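Local coordinates for protein scytovirin (Scytonema varium, PDB 2QSK) that acts as a cyanobacterial sugar-binding lectin with anti-HIV activity, strongest against T-tropic HIV-1, inhibiting viral fusion and infection, at residues S2-C7 with G51-W56. Sequence-based numbering, arbitrary orientation.
Sequences SGPTYC and GPTYCW
Thr5 and Thr53, whose CA atoms are 4.4 Å apart, are the nearest CA pair across two type I beta turns, one from Gly3 to Tyr6 and the other from Gly51 to Tyr54. Each turn is closed internally, by Tyr6 N to Gly3 O and by Tyr54 N to Gly51 O, and no hydrogen bond runs between them. A weak, bent CA-H...O contact crosses between the backbones, Thr5 CA to Pro52 O at 3.3 Å with 131° at the hydrogen; Pro52 O also accepts a hydrogen bond from His92 ND1. The covalent link is the Cys7–Cys55 disulfide, with SG–SG at 2.0 Å and chi3 -79°. The CB of each cysteine is directed toward the other segment, and with each SG anti to its own carbonyl carbon, beside the backbone N, the two sulfurs meet between the segments. Gly-Pro-Thr-Tyr-Cys occurs in both segments, part of the internal sequence repeat of scytovirin, so the disulfide joins equivalent cysteines of the two repeats. Away from the disulfide, between the two turns, the threonine methyls meet, Thr5 CG2 to Thr53 CG2 at 3.9 Å. Thr5 lies alongside Pro52, its CG2 resting 3.7 Å from Pro52 CB, while Thr53 CG2 reaches Pro4 CB at 4.0 Å. The CB atoms of Tyr6 and Tyr54 point away from this interface, and their hydroxyls are hydrogen-bonded to the backbone oxygens of Lys24 and Lys72, respectively.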
loop_
_atom_site.group_PDB
_atom_site.type_symbol
_atom_site.label_atom_id
_atom_site.label_comp_id
_atom_site.label_asym_id
_atom_site.label_seq_id
_atom_site.Cartn_x
_atom_site.Cartn_y
_atom_site.Cartn_z
ATOM N N SER A 2 -10.372 -2.067 4.922
ATOM C CA SER A 2 -11.171 -1.393 5.929
ATOM C C SER A 2 -11.228 0.115 5.782
ATOM O O SER A 2 -12.175 0.738 6.278
ATOM C CB SER A 2 -10.676 -1.753 7.328
ATOM O OG SER A 2 -9.327 -1.350 7.494
ATOM N N GLY A 3 -10.203 0.728 5.188
ATOM C CA GLY A 3 -10.102 2.164 5.190
ATOM C C GLY A 3 -8.800 2.595 4.554
ATOM O O GLY A 3 -8.014 1.752 4.074
ATOM N N PRO A 4 -8.546 3.905 4.511
ATOM C CA PRO A 4 -7.431 4.438 3.710
ATOM C C PRO A 4 -6.037 4.040 4.175
ATOM O O PRO A 4 -5.088 4.182 3.394
ATOM C CB PRO A 4 -7.632 5.948 3.805
ATOM C CG PRO A 4 -8.420 6.150 5.071
ATOM C CD PRO A 4 -9.347 4.971 5.138
ATOM N N THR A 5 -5.885 3.571 5.412
ATOM C CA THR A 5 -4.576 3.114 5.883
ATOM C C THR A 5 -4.291 1.658 5.527
ATOM O O THR A 5 -3.202 1.164 5.840
ATOM C CB THR A 5 -4.384 3.288 7.412
ATOM O OG1 THR A 5 -5.166 2.327 8.119
ATOM C CG2 THR A 5 -4.700 4.712 7.869
ATOM N N TYR A 6 -5.238 0.966 4.887
ATOM C CA TYR A 6 -4.993 -0.376 4.366
ATOM C C TYR A 6 -4.366 -0.245 2.976
ATOM O O TYR A 6 -4.919 0.437 2.112
ATOM C CB TYR A 6 -6.298 -1.158 4.264
ATOM C CG TYR A 6 -6.069 -2.572 3.768
ATOM C CD1 TYR A 6 -5.415 -3.508 4.566
ATOM C CD2 TYR A 6 -6.475 -2.959 2.491
ATOM C CE1 TYR A 6 -5.170 -4.785 4.117
ATOM C CE2 TYR A 6 -6.265 -4.251 2.054
ATOM C CZ TYR A 6 -5.600 -5.153 2.853
ATOM O OH TYR A 6 -5.346 -6.452 2.442
ATOM N N CYS A 7 -3.211 -0.890 2.761
ATOM C CA CYS A 7 -2.500 -0.781 1.486
ATOM C C CYS A 7 -2.430 -2.129 0.797
ATOM O O CYS A 7 -1.969 -3.110 1.383
ATOM C CB CYS A 7 -1.098 -0.226 1.663
ATOM S SG CYS A 7 -1.004 1.532 2.040
ATOM N N GLY A 51 2.933 8.922 6.017
ATOM C CA GLY A 51 2.111 8.538 7.141
ATOM C C GLY A 51 1.357 7.263 6.792
ATOM O O GLY A 51 1.667 6.603 5.789
ATOM N N PRO A 52 0.405 6.880 7.648
ATOM C CA PRO A 52 -0.263 5.600 7.498
ATOM C C PRO A 52 -1.064 5.367 6.217
ATOM O O PRO A 52 -1.416 4.212 5.957
ATOM C CB PRO A 52 -1.146 5.517 8.746
ATOM C CG PRO A 52 -0.502 6.452 9.744
ATOM C CD PRO A 52 0.010 7.565 8.894
ATOM N N THR A 53 -1.354 6.415 5.436
ATOM C CA THR A 53 -2.032 6.214 4.153
ATOM C C THR A 53 -1.091 6.196 2.966
ATOM O O THR A 53 -1.575 6.050 1.840
ATOM C CB THR A 53 -3.179 7.228 3.904
ATOM O OG1 THR A 53 -2.645 8.508 3.561
ATOM C CG2 THR A 53 -4.111 7.324 5.099
ATOM N N TYR A 54 0.232 6.298 3.193
ATOM C CA TYR A 54 1.207 6.270 2.130
ATOM C C TYR A 54 1.558 4.813 1.811
ATOM O O TYR A 54 2.031 4.085 2.683
ATOM C CB TYR A 54 2.468 7.008 2.553
ATOM C CG TYR A 54 3.492 7.144 1.455
ATOM C CD1 TYR A 54 3.292 8.025 0.411
ATOM C CD2 TYR A 54 4.683 6.394 1.458
ATOM C CE1 TYR A 54 4.233 8.178 -0.597
ATOM C CE2 TYR A 54 5.633 6.545 0.464
ATOM C CZ TYR A 54 5.393 7.432 -0.574
ATOM O OH TYR A 54 6.291 7.597 -1.594
ATOM N N CYS A 55 1.308 4.392 0.569
ATOM C CA CYS A 55 1.552 3.003 0.148
ATOM C C CYS A 55 2.785 2.935 -0.746
ATOM O O CYS A 55 2.846 3.598 -1.777
ATOM C CB CYS A 55 0.371 2.440 -0.602
ATOM S SG CYS A 55 -1.208 2.494 0.249
ATOM N N TRP A 56 3.759 2.117 -0.353
ATOM C CA TRP A 56 4.979 1.967 -1.148
ATOM C C TRP A 56 5.524 0.556 -0.977
ATOM O O TRP A 56 5.664 0.088 0.149
ATOM C CB TRP A 56 6.031 2.987 -0.709
ATOM C CG TRP A 56 7.225 2.975 -1.578
ATOM C CD1 TRP A 56 8.368 2.273 -1.376
ATOM C CD2 TRP A 56 7.399 3.681 -2.800
ATOM N NE1 TRP A 56 9.257 2.498 -2.389
ATOM C CE2 TRP A 56 8.688 3.360 -3.279
ATOM C CE3 TRP A 56 6.599 4.557 -3.540
ATOM C CZ2 TRP A 56 9.195 3.877 -4.462
ATOM C CZ3 TRP A 56 7.113 5.077 -4.711
ATOM C CH2 TRP A 56 8.396 4.736 -5.159
#